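Local coordinates for catalase (Bacillus pumilus, PDB 4QOL), which breaks hydrogen peroxide down to water and oxygen at a haem and probably also oxidises phenolic compounds in a peroxidase-like reaction, at residues T175-W180 with F422-K428; F182-G186 with R225-M229. All blocks are in the same frame, centred on the assembly; numbering follows the deposited sequence.

Interaction 1: T175-W180 with F422-K428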
# COMPACT_ATOMS: atom_id res chain seq x y z
N THR A 175 -9.60 -34.74 -14.81
CA THR A 175 -9.74 -36.14 -14.40
C THR A 175 -8.38 -36.82 -14.13
O THR A 175 -8.23 -37.58 -13.14
CB THR A 175 -10.52 -36.93 -15.50
OG1 THR A 175 -11.77 -36.28 -15.75
CG2 THR A 175 -10.77 -38.29 -15.08
N HIS A 176 -7.39 -36.58 -14.99
CA HIS A 176 -6.06 -37.11 -14.73
C HIS A 176 -5.49 -36.60 -13.39
O HIS A 176 -5.05 -37.40 -12.55
CB HIS A 176 -5.14 -36.82 -15.92
CG HIS A 176 -3.84 -37.57 -15.90
ND1 HIS A 176 -2.78 -37.25 -16.74
CD2 HIS A 176 -3.45 -38.65 -15.19
CE1 HIS A 176 -1.78 -38.06 -16.49
NE2 HIS A 176 -2.15 -38.92 -15.55
N MET A 177 -5.53 -35.29 -13.16
CA MET A 177 -5.03 -34.76 -11.93
C MET A 177 -5.68 -35.36 -10.70
O MET A 177 -5.00 -35.68 -9.71
CB MET A 177 -5.16 -33.25 -11.89
CG MET A 177 -4.64 -32.63 -10.61
SD MET A 177 -2.84 -32.70 -10.58
CE MET A 177 -2.47 -31.37 -9.40
N LEU A 178 -6.98 -35.46 -10.75
CA LEU A 178 -7.72 -35.94 -9.57
C LEU A 178 -7.37 -37.41 -9.28
O LEU A 178 -7.36 -37.90 -8.14
CB LEU A 178 -9.19 -35.79 -9.79
CG LEU A 178 -9.63 -34.33 -9.91
CD1 LEU A 178 -11.10 -34.25 -10.31
CD2 LEU A 178 -9.45 -33.63 -8.58
N THR A 179 -7.03 -38.14 -10.33
CA THR A 179 -6.57 -39.52 -10.18
C THR A 179 -5.20 -39.68 -9.48
O THR A 179 -4.95 -40.71 -8.83
CB THR A 179 -6.57 -40.23 -11.56
OG1 THR A 179 -7.90 -40.13 -12.12
CG2 THR A 179 -6.14 -41.67 -11.47
N TRP A 180 -4.35 -38.64 -9.56
CA TRP A 180 -3.16 -38.55 -8.74
C TRP A 180 -3.41 -37.98 -7.34
O TRP A 180 -2.93 -38.53 -6.38
CB TRP A 180 -2.09 -37.64 -9.43
CG TRP A 180 -1.42 -38.16 -10.59
CD1 TRP A 180 -1.94 -38.32 -11.86
CD2 TRP A 180 -0.04 -38.53 -10.69
NE1 TRP A 180 -0.99 -38.73 -12.67
CE2 TRP A 180 0.19 -38.91 -12.00
CE3 TRP A 180 1.00 -38.63 -9.78
CZ2 TRP A 180 1.44 -39.35 -12.47
CZ3 TRP A 180 2.25 -39.08 -10.25
CH2 TRP A 180 2.45 -39.42 -11.56
N PHE A 422 -9.60 -38.21 -20.89
CA PHE A 422 -9.75 -39.43 -20.07
C PHE A 422 -8.70 -40.51 -20.20
O PHE A 422 -8.52 -41.31 -19.29
CB PHE A 422 -11.15 -40.02 -20.24
CG PHE A 422 -12.22 -39.03 -20.11
CD1 PHE A 422 -12.57 -38.54 -18.87
CD2 PHE A 422 -12.87 -38.50 -21.22
CE1 PHE A 422 -13.57 -37.62 -18.72
CE2 PHE A 422 -13.85 -37.52 -21.08
CZ PHE A 422 -14.19 -37.07 -19.81
N LYS A 423 -7.96 -40.54 -21.31
CA LYS A 423 -7.08 -41.64 -21.56
C LYS A 423 -5.98 -41.83 -20.54
O LYS A 423 -5.79 -42.91 -20.02
CB LYS A 423 -6.48 -41.53 -22.98
CG LYS A 423 -5.55 -42.68 -23.27
CD LYS A 423 -5.18 -42.79 -24.75
CE LYS A 423 -3.89 -43.58 -24.89
NZ LYS A 423 -3.50 -43.75 -26.32
N GLN A 424 -5.21 -40.77 -20.27
CA GLN A 424 -4.11 -40.91 -19.31
C GLN A 424 -4.58 -41.16 -17.89
O GLN A 424 -3.85 -41.79 -17.12
CB GLN A 424 -3.21 -39.66 -19.38
CG GLN A 424 -2.46 -39.55 -20.69
CD GLN A 424 -1.28 -38.63 -20.60
OE1 GLN A 424 -1.09 -37.94 -19.60
NE2 GLN A 424 -0.38 -38.67 -21.63
N ALA A 425 -5.76 -40.66 -17.51
CA ALA A 425 -6.34 -40.96 -16.19
C ALA A 425 -6.56 -42.47 -16.07
O ALA A 425 -6.31 -43.03 -15.02
CB ALA A 425 -7.63 -40.23 -15.98
N GLY A 426 -7.04 -43.07 -17.13
CA GLY A 426 -7.25 -44.53 -17.13
C GLY A 426 -5.90 -45.25 -17.03
O GLY A 426 -5.79 -46.28 -16.35
N GLU A 427 -4.89 -44.76 -17.76
CA GLU A 427 -3.57 -45.38 -17.69
C GLU A 427 -2.96 -45.28 -16.33
O GLU A 427 -2.38 -46.25 -15.83
CB GLU A 427 -2.63 -44.76 -18.78
CG GLU A 427 -3.11 -45.00 -20.19
CD GLU A 427 -2.36 -44.23 -21.27
OE1 GLU A 427 -2.34 -44.73 -22.43
OE2 GLU A 427 -1.84 -43.09 -21.04
N LYS A 428 -3.17 -44.14 -15.66
CA LYS A 428 -2.69 -43.98 -14.29
C LYS A 428 -3.41 -44.92 -13.36
O LYS A 428 -2.75 -45.64 -12.58
CB LYS A 428 -2.84 -42.52 -13.81
CG LYS A 428 -2.24 -42.27 -12.44
CD LYS A 428 -0.75 -42.52 -12.36
CE LYS A 428 -0.25 -42.25 -10.92
NZ LYS A 428 1.19 -42.56 -10.81
O HOH W 1 -0.60 -41.44 -16.56
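The indole of Trp180 and the imidazole of His176 each offer a face to the helix of 423-428. Over the Trp180 six-membered ring lies the end of Lys428: its NZ sits 3.6 Å from the ring centroid and 16° off the normal, a cation-pi contact, while CE rests on the same ring as a CH-pi partner. At the indole's edge, in its plane, is the carbonyl O of His176. Lys428 has its CG anti to the backbone N (chi1 -175°) and bends at chi2, which lays the chain over the indole face, CG near NE1 and CE above the six-membered ring, the two side chains crossing at about a right angle.

On the His176 ring, Gln424 CB covers one face toward the rim, 3.8 Å from the centroid, and Lys428 CB approaches the edge. The Gln424 amide stands nearly upright to the imidazole. It is not bonded to the ring: Gln424 OE1 accepts from Thr284 N, and His176 ND1 pairs with Thr282 O. A water joins His176 NE2 to Gln424 O by weak bonds.

Ala425 lies where the helices come closest. Its CB meets His176 CA at 3.7 Å and Thr175 CG2 at 3.8 Å, consistent with the 8.2 Å approach of the axes of the two short helical segments. Thr179 OG1 hydrogen-bonds to Thr175 O (2.8 Å), which also accepts from Thr179 N on the opposite face of the carbonyl plane. The two helices run nearly parallel, 20° apart, and join the haem-binding catalase part to the C-terminal helical region characteristic of the catalase fold.

Interaction 2: F182-G186 with R225-M229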
# COMPACT_ATOMS: atom_id res chain seq x y z
N PHE A 182 -6.02 -37.94 -5.47
CA PHE A 182 -6.75 -38.74 -4.48
C PHE A 182 -6.13 -40.12 -4.28
O PHE A 182 -6.65 -40.92 -3.52
CB PHE A 182 -8.24 -38.79 -4.81
CG PHE A 182 -8.94 -37.55 -4.46
CD1 PHE A 182 -9.46 -37.38 -3.19
CD2 PHE A 182 -9.02 -36.49 -5.33
CE1 PHE A 182 -10.07 -36.21 -2.82
CE2 PHE A 182 -9.68 -35.31 -4.96
CZ PHE A 182 -10.22 -35.18 -3.73
N SER A 183 -4.97 -40.37 -4.91
CA SER A 183 -4.03 -41.42 -4.37
C SER A 183 -3.46 -40.94 -3.07
O SER A 183 -3.71 -39.79 -2.66
CB SER A 183 -2.89 -41.75 -5.33
OG SER A 183 -1.86 -40.77 -5.33
N ASP A 184 -2.73 -41.78 -2.37
CA ASP A 184 -2.20 -41.27 -1.12
C ASP A 184 -1.10 -40.23 -1.39
O ASP A 184 -0.64 -39.54 -0.45
CB ASP A 184 -1.69 -42.38 -0.20
CG ASP A 184 -2.86 -43.21 0.46
OD1 ASP A 184 -4.00 -42.70 0.65
OD2 ASP A 184 -2.54 -44.34 0.87
N GLU A 185 -0.67 -40.09 -2.63
CA GLU A 185 0.35 -39.05 -2.90
C GLU A 185 -0.24 -37.63 -2.77
O GLU A 185 0.51 -36.66 -2.72
CB GLU A 185 1.02 -39.23 -4.29
CG GLU A 185 2.34 -38.50 -4.38
CD GLU A 185 3.11 -38.81 -5.66
OE1 GLU A 185 2.84 -39.82 -6.34
OE2 GLU A 185 4.04 -38.06 -5.96
N GLY A 186 -1.58 -37.52 -2.62
CA GLY A 186 -2.18 -36.27 -2.23
C GLY A 186 -1.82 -35.76 -0.84
O GLY A 186 -1.99 -34.57 -0.57
N ARG A 225 7.40 -41.00 -0.05
CA ARG A 225 6.52 -41.59 0.97
C ARG A 225 5.32 -40.77 1.26
O ARG A 225 5.42 -39.53 1.29
CB ARG A 225 7.26 -41.80 2.30
CG ARG A 225 6.50 -42.62 3.29
CD ARG A 225 7.39 -43.07 4.45
NE ARG A 225 7.98 -41.96 5.21
CZ ARG A 225 7.44 -41.35 6.27
NH1 ARG A 225 6.24 -41.67 6.74
NH2 ARG A 225 8.09 -40.35 6.84
N ASN A 226 4.17 -41.41 1.41
CA ASN A 226 2.89 -40.78 1.45
C ASN A 226 2.17 -41.15 2.77
O ASN A 226 2.56 -42.10 3.48
CB ASN A 226 2.02 -41.18 0.28
CG ASN A 226 2.66 -40.91 -1.06
OD1 ASN A 226 2.68 -41.78 -1.96
ND2 ASN A 226 3.27 -39.77 -1.17
N LEU A 227 1.09 -40.43 3.06
CA LEU A 227 0.24 -40.70 4.21
C LEU A 227 -1.17 -41.08 3.79
O LEU A 227 -1.79 -40.41 2.95
CB LEU A 227 0.12 -39.49 5.17
CG LEU A 227 1.44 -38.85 5.61
CD1 LEU A 227 1.22 -37.59 6.42
CD2 LEU A 227 2.29 -39.84 6.38
N SER A 228 -1.69 -42.15 4.43
CA SER A 228 -3.13 -42.43 4.34
C SER A 228 -3.92 -41.35 5.07
O SER A 228 -3.36 -40.59 5.84
CB SER A 228 -3.45 -43.80 4.96
OG SER A 228 -3.24 -43.73 6.38
N MET A 229 -5.23 -41.30 4.85
CA MET A 229 -6.05 -40.37 5.60
C MET A 229 -5.84 -40.54 7.08
O MET A 229 -5.79 -39.55 7.82
CB MET A 229 -7.52 -40.45 5.21
CG MET A 229 -7.80 -40.04 3.77
SD MET A 229 -9.55 -40.07 3.31
CE MET A 229 -10.34 -39.11 4.56
O HOH W 2 -3.95 -40.01 1.51
O HOH W 3 -5.79 -43.18 2.49
O HOH W 4 3.11 -42.31 -4.96
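Asn226 lays its amide over the backbone of Glu185, with ND2 3.5 Å from Glu185 CA and similarly close to Glu185 CG. The planes of the amide and the Glu185 carboxylate are 18° apart, nearly parallel, although the side chains that carry them are set obliquely to each other. They communicate through one water, which donates to both Glu185 OE1 (2.9 Å) and Asn226 OD1 (3.1 Å). The other carboxylate oxygen, OE2, forms a salt bridge with Arg195, which should hold the acid group against turning. Nearer the backbone, Asn226 CB presses on Asp184 O at 3.2 Å. An alanine here would keep that touch but is likely to uncover the backbone of Glu185 and leave the bridging water without one of its two protein acceptors.

Two loops of the catalase fold meet in this way, one following helix 175-181 and the other leading into helix 229-236. The first is shaped by an ST turn, in which Ser183 OG accepts from Glu185 N with an N-H...O angle of 147°. The second ends at Ser228, the N-cap residue, whose side chain caps a backbone N of the helix and whose own backbone N hydrogen-bonds to Glu231.

Asp184 brings its carboxylate to the residue that caps this helix. With CG beside the backbone N (chi1 -74°), the carboxylate packs along Ser228 CA, 3.8 Å from OD1. That oxygen accepts from Asn443 ND2 and from two waters. One water, 2.8 Å from Asp184 OD1, also donates to Leu227 O; the other takes the N-H of Met229, a route by which the carboxylate could favour the positive end of the helix dipole.

How the interactions relate
Along the chain the order is 175-180, 182-186, 225-229 and 422-428, so both partners of interaction 2 fall between those of interaction 1. The centres lie 16 Å apart, yet the two contacts touch where Trp180 CZ3 packs 4.0 Å from Glu185 OE1. Helix 175-181 and the turn that ends it supply one side of each: Trp180 O is bonded to Ser183 OG, and Tyr432 reaches both Thr179 and Ser183. C-terminal residues border both contacts: Tyr432, between helices 423-431 and 434-448, and Asn443 of helix 434-448, which hydrogen-bonds to Asp184. Trp180 and Glu185 each have their side chains about 13 Å from a haem, which places this junction of regions outside the immediate haem surroundings.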